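Local coordinates for transcription inhibitor protein Gfh1 (Thermus thermophilus, PDB 2F23) that inhibits the catalytic activities of RNA polymerase by partly occluding its substrate-binding site and preventing NTP binding, at residues Arg3-Lys9 with Arg71-Glu77; Tyr12-Met16 with Leu65-Leu69; Arg25-Thr30 with Lys55-Glu59. All blocks are in the same frame, centred on the assembly; numbering follows the deposited sequence.

Interaction 1: residues Arg3-Lys9 with Arg71-Glu77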
ATOM      1  N   ARG A   3      10.194   7.749 -10.569  1.00 36.21           N
ATOM      2  CA  ARG A   3       9.265   8.918 -10.544  1.00 35.95           C
ATOM      3  C   ARG A   3       9.249   9.554  -9.156  1.00 34.94           C
ATOM      4  O   ARG A   3       9.443   8.872  -8.151  1.00 34.84           O
ATOM      5  CB  ARG A   3       7.850   8.468 -10.921  1.00 38.22           C
ATOM      6  CG  ARG A   3       6.858   9.606 -11.104  1.00 40.88           C
ATOM      7  CD  ARG A   3       5.456   9.079 -11.386  1.00 43.21           C
ATOM      8  NE  ARG A   3       4.516  10.157 -11.685  1.00 44.84           N
ATOM      9  CZ  ARG A   3       3.215   9.981 -11.893  1.00 45.64           C
ATOM     10  NH1 ARG A   3       2.686   8.766 -11.834  1.00 45.74           N
ATOM     11  NH2 ARG A   3       2.440  11.023 -12.167  1.00 46.17           N
ATOM     12  N   GLU A   4       9.016  10.863  -9.111  1.00 32.94           N
ATOM     13  CA  GLU A   4       8.972  11.605  -7.852  1.00 30.70           C
ATOM     14  C   GLU A   4       7.961  11.001  -6.879  1.00 27.11           C
ATOM     15  O   GLU A   4       6.953  10.428  -7.296  1.00 28.35           O
ATOM     16  CB  GLU A   4       8.612  13.069  -8.121  1.00 32.54           C
ATOM     17  CG  GLU A   4       7.318  13.251  -8.901  1.00 35.71           C
ATOM     18  CD  GLU A   4       6.977  14.708  -9.145  1.00 37.83           C
ATOM     19  OE1 GLU A   4       7.824  15.434  -9.707  1.00 39.60           O
ATOM     20  OE2 GLU A   4       5.859  15.127  -8.778  1.00 38.59           O
ATOM     21  N   VAL A   5       8.233  11.136  -5.584  1.00 22.33           N
ATOM     22  CA  VAL A   5       7.343  10.599  -4.556  1.00 19.10           C
ATOM     23  C   VAL A   5       6.920  11.675  -3.569  1.00 16.26           C
ATOM     24  O   VAL A   5       7.750  12.249  -2.868  1.00 17.80           O
ATOM     25  CB  VAL A   5       8.021   9.462  -3.762  1.00 18.01           C
ATOM     26  CG1 VAL A   5       7.062   8.904  -2.719  1.00 19.23           C
ATOM     27  CG2 VAL A   5       8.474   8.369  -4.709  1.00 20.22           C
ATOM     28  N   LYS A   6       5.621  11.942  -3.516  1.00 13.65           N
ATOM     29  CA  LYS A   6       5.088  12.943  -2.606  1.00 12.13           C
ATOM     30  C   LYS A   6       4.301  12.244  -1.509  1.00 10.78           C
ATOM     31  O   LYS A   6       3.528  11.326  -1.784  1.00 10.77           O
ATOM     32  CB  LYS A   6       4.161  13.904  -3.356  1.00 13.00           C
ATOM     33  CG  LYS A   6       4.856  14.762  -4.394  1.00 15.99           C
ATOM     34  CD  LYS A   6       3.857  15.618  -5.155  1.00 18.69           C
ATOM     35  CE  LYS A   6       3.245  14.874  -6.338  1.00 24.79           C
ATOM     36  NZ  LYS A   6       2.513  13.633  -5.962  1.00 27.96           N
ATOM     37  N   LEU A   7       4.521  12.664  -0.266  1.00  9.55           N
ATOM     38  CA  LEU A   7       3.816  12.096   0.879  1.00  7.95           C
ATOM     39  C   LEU A   7       3.389  13.202   1.826  1.00  7.47           C
ATOM     40  O   LEU A   7       4.065  14.221   1.941  1.00 10.49           O
ATOM     41  CB  LEU A   7       4.723  11.138   1.662  1.00  7.97           C
ATOM     42  CG  LEU A   7       5.013   9.753   1.088  1.00 10.11           C
ATOM     43  CD1 LEU A   7       6.060   9.051   1.945  1.00 10.52           C
ATOM     44  CD2 LEU A   7       3.730   8.940   1.061  1.00 11.50           C
ATOM     45  N   THR A   8       2.256  13.014   2.489  1.00  7.41           N
ATOM     46  CA  THR A   8       1.826  13.984   3.483  1.00  8.64           C
ATOM     47  C   THR A   8       2.509  13.489   4.755  1.00  8.09           C
ATOM     48  O   THR A   8       3.087  12.400   4.770  1.00  7.03           O
ATOM     49  CB  THR A   8       0.308  13.949   3.720  1.00  7.63           C
ATOM     50  OG1 THR A   8      -0.090  12.606   4.015  1.00  7.46           O
ATOM     51  CG2 THR A   8      -0.450  14.450   2.498  1.00  9.96           C
ATOM     52  N   LYS A   9       2.447  14.272   5.823  1.00  9.30           N
ATOM     53  CA  LYS A   9       3.055  13.839   7.070  1.00  9.95           C
ATOM     54  C   LYS A   9       2.401  12.536   7.517  1.00  8.96           C
ATOM     55  O   LYS A   9       3.074  11.633   8.006  1.00  9.15           O
ATOM     56  CB  LYS A   9       2.894  14.921   8.140  1.00 12.38           C
ATOM     57  CG  LYS A   9       3.601  16.220   7.782  1.00 18.04           C
ATOM     58  CD  LYS A   9       3.497  17.265   8.883  1.00 22.40           C
ATOM     59  CE  LYS A   9       4.283  16.862  10.120  1.00 25.08           C
ATOM     60  NZ  LYS A   9       4.329  17.967  11.118  1.00 27.71           N
ATOM     61  N   ARG A  71      12.959   8.602  -0.695  1.00 14.47           N
ATOM     62  CA  ARG A  71      12.851   9.567  -1.783  1.00 14.26           C
ATOM     63  C   ARG A  71      11.669  10.511  -1.652  1.00 15.04           C
ATOM     64  O   ARG A  71      11.497  11.423  -2.462  1.00 16.36           O
ATOM     65  CB  ARG A  71      12.761   8.833  -3.121  1.00 18.65           C
ATOM     66  CG  ARG A  71      13.981   7.972  -3.408  1.00 18.71           C
ATOM     67  CD  ARG A  71      14.006   7.434  -4.832  1.00 23.23           C
ATOM     68  NE  ARG A  71      12.891   6.539  -5.125  1.00 22.78           N
ATOM     69  CZ  ARG A  71      11.759   6.915  -5.708  1.00 23.60           C
ATOM     70  NH1 ARG A  71      11.582   8.180  -6.066  1.00 25.55           N
ATOM     71  NH2 ARG A  71      10.800   6.026  -5.932  1.00 25.18           N
ATOM     72  N   ALA A  72      10.864  10.302  -0.623  1.00 13.38           N
ATOM     73  CA  ALA A  72       9.681  11.119  -0.421  1.00 13.23           C
ATOM     74  C   ALA A  72       9.925  12.577  -0.066  1.00 13.57           C
ATOM     75  O   ALA A  72      10.865  12.921   0.651  1.00 13.61           O
ATOM     76  CB  ALA A  72       8.801  10.482   0.643  1.00 17.47           C
ATOM     77  N   VAL A  73       9.061  13.429  -0.603  1.00 12.95           N
ATOM     78  CA  VAL A  73       9.087  14.851  -0.315  1.00 12.66           C
ATOM     79  C   VAL A  73       7.827  15.017   0.524  1.00 12.61           C
ATOM     80  O   VAL A  73       6.746  14.590   0.111  1.00 13.09           O
ATOM     81  CB  VAL A  73       8.964  15.704  -1.589  1.00 13.13           C
ATOM     82  CG1 VAL A  73       8.918  17.183  -1.219  1.00 15.18           C
ATOM     83  CG2 VAL A  73      10.135  15.418  -2.519  1.00 16.67           C
ATOM     84  N   ILE A  74       7.970  15.603   1.707  1.00 13.42           N
ATOM     85  CA  ILE A  74       6.831  15.797   2.592  1.00 13.35           C
ATOM     86  C   ILE A  74       6.096  17.072   2.231  1.00 12.84           C
ATOM     87  O   ILE A  74       6.653  18.170   2.299  1.00 16.22           O
ATOM     88  CB  ILE A  74       7.270  15.871   4.067  1.00 13.94           C
ATOM     89  CG1 ILE A  74       8.007  14.588   4.448  1.00 15.84           C
ATOM     90  CG2 ILE A  74       6.054  16.072   4.963  1.00 15.05           C
ATOM     91  CD1 ILE A  74       7.189  13.328   4.260  1.00 16.98           C
ATOM     92  N   LEU A  75       4.838  16.917   1.844  1.00 12.65           N
ATOM     93  CA  LEU A  75       4.022  18.046   1.455  1.00 13.50           C
ATOM     94  C   LEU A  75       3.471  18.796   2.644  1.00 14.72           C
ATOM     95  O   LEU A  75       3.365  18.272   3.753  1.00 15.20           O
ATOM     96  CB  LEU A  75       2.864  17.583   0.565  1.00 12.56           C
ATOM     97  CG  LEU A  75       3.281  16.904  -0.739  1.00 12.76           C
ATOM     98  CD1 LEU A  75       2.041  16.434  -1.482  1.00 12.59           C
ATOM     99  CD2 LEU A  75       4.085  17.875  -1.595  1.00 13.76           C
ATOM    100  N   GLU A  76       3.130  20.048   2.391  1.00 16.31           N
ATOM    101  CA  GLU A  76       2.563  20.913   3.398  1.00 17.31           C
ATOM    102  C   GLU A  76       1.116  20.456   3.608  1.00 17.57           C
ATOM    103  O   GLU A  76       0.468  19.976   2.676  1.00 16.93           O
ATOM    104  CB  GLU A  76       2.629  22.342   2.873  1.00 18.77           C
ATOM    105  CG  GLU A  76       2.103  23.403   3.784  1.00 20.48           C
ATOM    106  CD  GLU A  76       2.294  24.776   3.185  1.00 19.95           C
ATOM    107  OE1 GLU A  76       1.677  25.725   3.692  1.00 19.87           O
ATOM    108  OE2 GLU A  76       3.068  24.901   2.208  1.00 20.57           O
ATOM    109  N   GLU A  77       0.613  20.588   4.828  1.00 17.77           N
ATOM    110  CA  GLU A  77      -0.755  20.177   5.120  1.00 20.04           C
ATOM    111  C   GLU A  77      -1.745  20.976   4.276  1.00 19.58           C
ATOM    112  O   GLU A  77      -1.414  22.053   3.777  1.00 19.19           O
ATOM    113  CB  GLU A  77      -1.065  20.387   6.603  1.00 23.76           C
ATOM    114  CG  GLU A  77      -1.829  19.239   7.225  1.00 28.62           C
ATOM    115  CD  GLU A  77      -0.991  17.980   7.302  1.00 31.57           C
ATOM    116  OE1 GLU A  77      -0.085  17.921   8.162  1.00 34.56           O
ATOM    117  OE2 GLU A  77      -1.227  17.056   6.496  1.00 30.79           O
TER
HETATM  118  O   HOH W   1       8.657   6.240  -7.600  1.00 34.81           O
HETATM  119  O   HOH W   2      10.910  12.276  -4.927  1.00 20.54           O
HETATM  120  O   HOH W   3       1.448  16.894   5.334  1.00 16.97           O
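Two short parallel strands close the base of the N-terminal coiled coil, where Val5, Lys6 and Leu7 run alongside Ala72, Val73 and Ile74. The bonding alternates as expected of a parallel pair: Val73 N donates to Val5 O (2.9 Å), Leu7 N to Val73 O (3.0 Å) and Leu75 N to Leu7 O (2.8 Å). Leu7 is thus held by both its N-H and its carbonyl. CA-H...O contacts from Ala72 to Val5 O and from Ile74 to Leu7 O give these two carbonyls a further, softer partner.

Before the strands, the Arg71 chain bends at chi3 (-63°) and swings its guanidinium back to the segment 3-9. There NH1 bonds Arg3 O at 3.1 Å, from above the carbonyl plane, while a water joins Arg71 NH2 to the same oxygen; NE is paired with Asp67. The CG2 branch of Val5 approaches the guanidinium obliquely, 3.4 Å from Arg71 NH1, and its CG1 is turned to the methyl of Ala72. Trimmed to an alanine, Val5 would lose both branches, and a gap would probably open next to the Arg71 guanidinium, while the Ala72 methyl would keep its contact with Leu7.

Leu7 CD1 presses on Ala72 CB at 3.4 Å, tighter than usual for two carbons. On the other face of the pair, Leu75 CD1 reaches Lys6 CB (3.8 Å). Beyond the strands a water links Lys9 N, Leu75 O and Glu77 OE2. Thr8, the N-cap of helix 9-37, turns its hydroxyl to Gly11 N and Asp136. Leu7 packs on Tyr12 and Leu15 of that helix, and Val5 and Leu7 touch Arg150 of strand 145-155, so the pair lies between coiled coil and C-terminal sheet.

Interaction 2: residues Tyr12-Met16 with Leu65-Leu69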
ATOM      1  N   TYR A  12       3.634   9.548   5.321  1.00  7.64           N
ATOM      2  CA  TYR A  12       4.988   9.165   5.700  1.00  6.96           C
ATOM      3  C   TYR A  12       4.927   8.366   6.998  1.00  8.49           C
ATOM      4  O   TYR A  12       5.549   7.311   7.119  1.00  9.01           O
ATOM      5  CB  TYR A  12       5.854  10.409   5.901  1.00  9.80           C
ATOM      6  CG  TYR A  12       7.307  10.096   6.174  1.00  9.31           C
ATOM      7  CD1 TYR A  12       8.238  10.059   5.137  1.00 10.47           C
ATOM      8  CD2 TYR A  12       7.750   9.829   7.468  1.00 14.22           C
ATOM      9  CE1 TYR A  12       9.581   9.767   5.385  1.00 14.95           C
ATOM     10  CE2 TYR A  12       9.082   9.533   7.726  1.00 16.57           C
ATOM     11  CZ  TYR A  12       9.993   9.504   6.683  1.00 16.76           C
ATOM     12  OH  TYR A  12      11.313   9.203   6.945  1.00 20.67           O
ATOM     13  N   GLU A  13       4.173   8.880   7.966  1.00  8.72           N
ATOM     14  CA  GLU A  13       4.019   8.214   9.259  1.00  8.51           C
ATOM     15  C   GLU A  13       3.515   6.785   9.095  1.00  9.32           C
ATOM     16  O   GLU A  13       4.051   5.851   9.693  1.00 10.38           O
ATOM     17  CB  GLU A  13       3.036   8.983  10.149  1.00 10.60           C
ATOM     18  CG  GLU A  13       2.798   8.315  11.510  1.00 12.92           C
ATOM     19  CD  GLU A  13       1.835   9.090  12.391  1.00 15.21           C
ATOM     20  OE1 GLU A  13       1.912  10.337  12.396  1.00 18.92           O
ATOM     21  OE2 GLU A  13       1.016   8.456  13.086  1.00 15.78           O
ATOM     22  N   ARG A  14       2.475   6.614   8.290  1.00 10.79           N
ATOM     23  CA  ARG A  14       1.919   5.285   8.086  1.00 10.80           C
ATOM     24  C   ARG A  14       2.938   4.323   7.489  1.00 10.24           C
ATOM     25  O   ARG A  14       3.092   3.207   7.976  1.00 10.96           O
ATOM     26  CB  ARG A  14       0.687   5.346   7.186  1.00 15.49           C
ATOM     27  CG  ARG A  14      -0.437   6.202   7.739  1.00 19.18           C
ATOM     28  CD  ARG A  14      -1.723   6.040   6.937  1.00 24.45           C
ATOM     29  NE  ARG A  14      -2.519   4.896   7.375  1.00 29.80           N
ATOM     30  CZ  ARG A  14      -2.202   3.623   7.162  1.00 31.36           C
ATOM     31  NH1 ARG A  14      -1.095   3.307   6.507  1.00 34.58           N
ATOM     32  NH2 ARG A  14      -2.997   2.660   7.607  1.00 33.41           N
ATOM     33  N   LEU A  15       3.628   4.754   6.437  1.00  9.19           N
ATOM     34  CA  LEU A  15       4.614   3.894   5.801  1.00  9.61           C
ATOM     35  C   LEU A  15       5.800   3.578   6.704  1.00  9.20           C
ATOM     36  O   LEU A  15       6.322   2.464   6.668  1.00  9.47           O
ATOM     37  CB  LEU A  15       5.094   4.521   4.488  1.00 10.47           C
ATOM     38  CG  LEU A  15       4.015   4.590   3.402  1.00 11.83           C
ATOM     39  CD1 LEU A  15       4.594   5.237   2.159  1.00 13.18           C
ATOM     40  CD2 LEU A  15       3.506   3.188   3.085  1.00 13.41           C
ATOM     41  N   MET A  16       6.240   4.546   7.505  1.00 10.55           N
ATOM     42  CA  MET A  16       7.365   4.293   8.404  1.00 11.21           C
ATOM     43  C   MET A  16       6.952   3.281   9.461  1.00 11.44           C
ATOM     44  O   MET A  16       7.733   2.399   9.826  1.00 11.14           O
ATOM     45  CB  MET A  16       7.841   5.577   9.087  1.00 12.96           C
ATOM     46  CG  MET A  16       9.025   5.369  10.042  1.00 14.31           C
ATOM     47  SD  MET A  16      10.523   4.685   9.243  1.00 13.43           S
ATOM     48  CE  MET A  16      10.770   5.943   8.040  1.00 10.88           C
ATOM     49  N   LEU A  65       9.459  -0.182   0.662  1.00 12.44           N
ATOM     50  CA  LEU A  65       9.150   0.846   1.646  1.00 10.01           C
ATOM     51  C   LEU A  65      10.318   1.804   1.839  1.00 10.90           C
ATOM     52  O   LEU A  65      10.126   3.012   1.914  1.00 12.23           O
ATOM     53  CB  LEU A  65       8.763   0.202   2.983  1.00 10.18           C
ATOM     54  CG  LEU A  65       7.399  -0.490   2.939  1.00  9.54           C
ATOM     55  CD1 LEU A  65       7.199  -1.313   4.200  1.00 12.12           C
ATOM     56  CD2 LEU A  65       6.298   0.554   2.790  1.00 12.78           C
ATOM     57  N   GLU A  66      11.529   1.263   1.917  1.00 10.87           N
ATOM     58  CA  GLU A  66      12.709   2.097   2.096  1.00 12.13           C
ATOM     59  C   GLU A  66      12.915   2.997   0.888  1.00 13.77           C
ATOM     60  O   GLU A  66      13.334   4.144   1.029  1.00 13.86           O
ATOM     61  CB  GLU A  66      13.944   1.225   2.325  1.00 13.47           C
ATOM     62  CG  GLU A  66      13.990   0.620   3.719  1.00 14.19           C
ATOM     63  CD  GLU A  66      15.140  -0.348   3.918  1.00 14.21           C
ATOM     64  OE1 GLU A  66      15.454  -0.644   5.086  1.00 15.11           O
ATOM     65  OE2 GLU A  66      15.719  -0.820   2.917  1.00 17.35           O
ATOM     66  N   ASP A  67      12.608   2.477  -0.296  1.00 12.93           N
ATOM     67  CA  ASP A  67      12.761   3.249  -1.524  1.00 15.76           C
ATOM     68  C   ASP A  67      11.835   4.459  -1.511  1.00 16.10           C
ATOM     69  O   ASP A  67      12.266   5.590  -1.743  1.00 17.07           O
ATOM     70  CB  ASP A  67      12.435   2.385  -2.745  1.00 18.56           C
ATOM     71  CG  ASP A  67      12.572   3.151  -4.047  1.00 20.39           C
ATOM     72  OD1 ASP A  67      11.652   3.069  -4.888  1.00 25.12           O
ATOM     73  OD2 ASP A  67      13.603   3.831  -4.231  1.00 23.82           O
ATOM     74  N   ILE A  68      10.559   4.212  -1.235  1.00 13.77           N
ATOM     75  CA  ILE A  68       9.570   5.281  -1.206  1.00 13.20           C
ATOM     76  C   ILE A  68       9.838   6.300  -0.107  1.00 13.31           C
ATOM     77  O   ILE A  68       9.819   7.503  -0.350  1.00 11.86           O
ATOM     78  CB  ILE A  68       8.159   4.706  -1.026  1.00 13.95           C
ATOM     79  CG1 ILE A  68       7.854   3.765  -2.192  1.00 18.56           C
ATOM     80  CG2 ILE A  68       7.132   5.834  -0.938  1.00 16.31           C
ATOM     81  CD1 ILE A  68       6.506   3.144  -2.130  1.00 20.81           C
ATOM     82  N   LEU A  69      10.095   5.816   1.100  1.00 12.05           N
ATOM     83  CA  LEU A  69      10.350   6.703   2.224  1.00 12.74           C
ATOM     84  C   LEU A  69      11.607   7.552   2.073  1.00 13.43           C
ATOM     85  O   LEU A  69      11.616   8.728   2.441  1.00 14.90           O
ATOM     86  CB  LEU A  69      10.423   5.888   3.518  1.00 11.97           C
ATOM     87  CG  LEU A  69       9.074   5.385   4.043  1.00 12.01           C
ATOM     88  CD1 LEU A  69       9.313   4.388   5.165  1.00 12.61           C
ATOM     89  CD2 LEU A  69       8.231   6.562   4.541  1.00 12.17           C
TER
HETATM   90  O   HOH W   4      13.062   9.185   4.918  1.00 27.07           O
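Leu69 is the residue most covered where helices 9-37 and 46-71 run antiparallel in the coiled coil, and its two methyls divide the work. CD2 sits over one face of the Tyr12 ring, offset toward the rim, in a CH-pi contact 3.8 Å from the ring centroid and 22° off the normal. The same methyl also touches Leu15 CB at 3.7 Å. The other, CD1, meets the methyl CE of Met16 at 3.6 Å; the Met16 chain starts away from the opposite helix and reaches it by bending at chi2 and chi3.

Leu15, next in buried surface, points toward the facing helix and spreads its branches along it. Its CD2 meets Leu65 CD2 at 3.8 Å, whereas CD1 lies against Ile68 CG2. The segment axes, 10.4 Å apart at closest and at 156°, are thus bridged by apolar side chains without a direct hydrogen bond. Ile68 carries the packing on to Val5 of strand 5-7. At the outer margin a water in the plane of the Tyr12 ring lies 2.7 Å from Tyr12 OH and donates to Leu69 O at 2.9 Å.

Interaction 3: residues Arg25-Thr30 with Lys55-Glu59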
ATOM      1  N   ARG A  25       9.052  -8.463  11.448  1.00 14.69           N
ATOM      2  CA  ARG A  25       8.730  -9.719  10.789  1.00 14.08           C
ATOM      3  C   ARG A  25       9.968 -10.333  10.150  1.00 14.76           C
ATOM      4  O   ARG A  25      10.118 -11.555  10.127  1.00 13.91           O
ATOM      5  CB  ARG A  25       7.648  -9.495   9.732  1.00 15.68           C
ATOM      6  CG  ARG A  25       6.337  -9.017  10.334  1.00 18.42           C
ATOM      7  CD  ARG A  25       5.333  -8.582   9.284  1.00 24.16           C
ATOM      8  NE  ARG A  25       4.132  -8.036   9.909  1.00 27.76           N
ATOM      9  CZ  ARG A  25       3.091  -7.549   9.244  1.00 27.11           C
ATOM     10  NH1 ARG A  25       3.091  -7.537   7.919  1.00 28.59           N
ATOM     11  NH2 ARG A  25       2.048  -7.068   9.908  1.00 29.69           N
ATOM     12  N   LEU A  26      10.858  -9.489   9.636  1.00 12.80           N
ATOM     13  CA  LEU A  26      12.079  -9.984   9.007  1.00 12.48           C
ATOM     14  C   LEU A  26      12.984 -10.637  10.048  1.00 14.20           C
ATOM     15  O   LEU A  26      13.588 -11.681   9.792  1.00 13.05           O
ATOM     16  CB  LEU A  26      12.835  -8.846   8.316  1.00 15.01           C
ATOM     17  CG  LEU A  26      14.160  -9.268   7.668  1.00 13.95           C
ATOM     18  CD1 LEU A  26      13.903 -10.367   6.646  1.00 14.71           C
ATOM     19  CD2 LEU A  26      14.821  -8.063   7.011  1.00 14.58           C
ATOM     20  N   GLN A  27      13.081 -10.017  11.221  1.00 13.68           N
ATOM     21  CA  GLN A  27      13.911 -10.563  12.290  1.00 16.58           C
ATOM     22  C   GLN A  27      13.403 -11.958  12.651  1.00 16.73           C
ATOM     23  O   GLN A  27      14.184 -12.895  12.811  1.00 16.75           O
ATOM     24  CB  GLN A  27      13.859  -9.650  13.519  1.00 19.73           C
ATOM     25  CG  GLN A  27      14.807 -10.059  14.642  1.00 25.96           C
ATOM     26  CD  GLN A  27      14.769  -9.102  15.824  1.00 28.99           C
ATOM     27  OE1 GLN A  27      15.543  -9.239  16.773  1.00 33.00           O
ATOM     28  NE2 GLN A  27      13.867  -8.129  15.774  1.00 32.65           N
ATOM     29  N   GLU A  28      12.086 -12.086  12.765  1.00 15.17           N
ATOM     30  CA  GLU A  28      11.463 -13.361  13.100  1.00 16.29           C
ATOM     31  C   GLU A  28      11.692 -14.388  11.992  1.00 15.71           C
ATOM     32  O   GLU A  28      12.034 -15.541  12.264  1.00 15.49           O
ATOM     33  CB  GLU A  28       9.962 -13.166  13.321  1.00 19.22           C
ATOM     34  CG  GLU A  28       9.617 -12.206  14.448  1.00 26.59           C
ATOM     35  CD  GLU A  28       8.128 -11.917  14.541  1.00 29.90           C
ATOM     36  OE1 GLU A  28       7.722 -11.174  15.460  1.00 33.24           O
ATOM     37  OE2 GLU A  28       7.365 -12.430  13.694  1.00 33.07           O
ATOM     38  N   ALA A  29      11.511 -13.964  10.745  1.00 13.85           N
ATOM     39  CA  ALA A  29      11.693 -14.849   9.597  1.00 12.19           C
ATOM     40  C   ALA A  29      13.135 -15.327   9.493  1.00 13.21           C
ATOM     41  O   ALA A  29      13.397 -16.452   9.073  1.00 13.63           O
ATOM     42  CB  ALA A  29      11.287 -14.131   8.313  1.00 11.42           C
ATOM     43  N   THR A  30      14.069 -14.463   9.868  1.00 13.63           N
ATOM     44  CA  THR A  30      15.482 -14.813   9.813  1.00 12.83           C
ATOM     45  C   THR A  30      15.811 -15.822  10.902  1.00 15.45           C
ATOM     46  O   THR A  30      16.568 -16.769  10.677  1.00 14.66           O
ATOM     47  CB  THR A  30      16.358 -13.564   9.973  1.00 15.94           C
ATOM     48  OG1 THR A  30      16.096 -12.671   8.885  1.00 13.39           O
ATOM     49  CG2 THR A  30      17.830 -13.941   9.976  1.00 16.27           C
ATOM     50  N   LYS A  55      11.057 -15.156   3.992  1.00  9.25           N
ATOM     51  CA  LYS A  55      12.066 -14.148   4.289  1.00 10.43           C
ATOM     52  C   LYS A  55      12.215 -13.221   3.081  1.00 10.66           C
ATOM     53  O   LYS A  55      12.294 -12.005   3.233  1.00 13.03           O
ATOM     54  CB  LYS A  55      13.408 -14.823   4.613  1.00 11.46           C
ATOM     55  CG  LYS A  55      14.536 -13.866   4.976  1.00 12.09           C
ATOM     56  CD  LYS A  55      15.734 -14.636   5.530  1.00 14.50           C
ATOM     57  CE  LYS A  55      16.897 -13.716   5.866  1.00 14.29           C
ATOM     58  NZ  LYS A  55      17.533 -13.175   4.642  1.00 15.03           N
ATOM     59  N   ALA A  56      12.238 -13.796   1.882  1.00  9.92           N
ATOM     60  CA  ALA A  56      12.381 -13.000   0.666  1.00 10.47           C
ATOM     61  C   ALA A  56      11.166 -12.106   0.440  1.00 11.13           C
ATOM     62  O   ALA A  56      11.303 -10.972  -0.029  1.00 12.92           O
ATOM     63  CB  ALA A  56      12.588 -13.913  -0.536  1.00 10.48           C
ATOM     64  N   ARG A  57       9.981 -12.617   0.767  1.00 10.98           N
ATOM     65  CA  ARG A  57       8.755 -11.845   0.587  1.00 11.39           C
ATOM     66  C   ARG A  57       8.826 -10.589   1.441  1.00 11.59           C
ATOM     67  O   ARG A  57       8.499  -9.491   0.983  1.00 12.21           O
ATOM     68  CB  ARG A  57       7.526 -12.667   0.990  1.00 10.38           C
ATOM     69  CG  ARG A  57       6.192 -11.966   0.705  1.00 13.68           C
ATOM     70  CD  ARG A  57       4.996 -12.803   1.140  1.00 14.61           C
ATOM     71  NE  ARG A  57       4.845 -12.856   2.591  1.00 15.15           N
ATOM     72  CZ  ARG A  57       4.391 -11.851   3.332  1.00 19.55           C
ATOM     73  NH1 ARG A  57       4.288 -11.987   4.646  1.00 19.05           N
ATOM     74  NH2 ARG A  57       4.033 -10.708   2.758  1.00 18.39           N
ATOM     75  N   ILE A  58       9.264 -10.753   2.683  1.00 10.35           N
ATOM     76  CA  ILE A  58       9.371  -9.624   3.601  1.00 10.79           C
ATOM     77  C   ILE A  58      10.445  -8.646   3.140  1.00 11.49           C
ATOM     78  O   ILE A  58      10.233  -7.434   3.135  1.00 11.63           O
ATOM     79  CB  ILE A  58       9.694 -10.109   5.028  1.00  9.72           C
ATOM     80  CG1 ILE A  58       8.561 -11.009   5.530  1.00 12.74           C
ATOM     81  CG2 ILE A  58       9.875  -8.908   5.967  1.00 10.88           C
ATOM     82  CD1 ILE A  58       8.915 -11.814   6.765  1.00 13.04           C
ATOM     83  N   GLU A  59      11.601  -9.172   2.751  1.00 11.68           N
ATOM     84  CA  GLU A  59      12.691  -8.322   2.286  1.00 11.46           C
ATOM     85  C   GLU A  59      12.267  -7.444   1.119  1.00 11.25           C
ATOM     86  O   GLU A  59      12.658  -6.280   1.047  1.00 12.98           O
ATOM     87  CB  GLU A  59      13.892  -9.177   1.884  1.00 14.15           C
ATOM     88  CG  GLU A  59      14.477  -9.949   3.045  1.00 15.71           C
ATOM     89  CD  GLU A  59      15.566 -10.906   2.619  1.00 20.62           C
ATOM     90  OE1 GLU A  59      15.390 -11.579   1.583  1.00 23.60           O
ATOM     91  OE2 GLU A  59      16.588 -10.995   3.328  1.00 24.20           O
TER
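Lys55 lies along the flank of the segment 25-30, touching it with its methylenes and not with its charge. Its CG meets Leu26 CD1 at 3.9 Å, and farther out CE comes within 3.3 Å of Thr30 OG1. A bend at chi4 (-71°) then turns the ammonium group to its own helix, where NZ forms a salt bridge to Glu59 OE2 (2.7 Å), one turn on, meeting the carboxylate from above its plane. The hydroxyl of Thr30 is engaged in its own helix: it donates to Leu26 O, which also accepts from Thr30 N, the two donors arriving from opposite faces of the carbonyl plane. One backbone oxygen therefore satisfies two donors and fixes the rotation of the threonine. At the backbone of Lys55 the helices come close, its CA being 5.4 Å from the CA of Ala29, whose methyl takes up little space.

Three residues on, Ile58 points into the interface and uses both its branches. CD1 packs on Ala29 CB (3.7 Å) and also lies near Arg25 O, while CG2 meets Leu26 CB at 3.8 Å. The charged end of Arg25 leads away and pairs with Glu22.

Glu59 completes the sequence with CG against Leu26 CD1 (3.7 Å), so that this leucine methyl rests against the aliphatic stems of both salt-bridged residues. Small and branched apolar residues at the centre, flanked by the stems of charged ones, and segment axes at 159° only 9.3 Å apart are typical of an antiparallel two-helix coiled coil, here the N-terminal domain of a GreA/GreB-family protein.

How the interactions relate
From the N terminus the chain passes through strand 5-7, runs out along helix 9-37, turns and comes back along helix 46-71 into strand 72-74. Interaction 1 closes the widest loop, interaction 2 is nested inside it and interaction 3 inside that; none cross. This is the pattern of a hairpin, in which each contact farther out joins residues nearer in sequence. Interactions 1 and 2, with centres about 10 Å apart, touch and form continuous packing at the base. Interaction 3 lies about 17 Å from interaction 2, centre to centre, and ties the same two helices farther from the C-terminal sheet that flanks the strand pair.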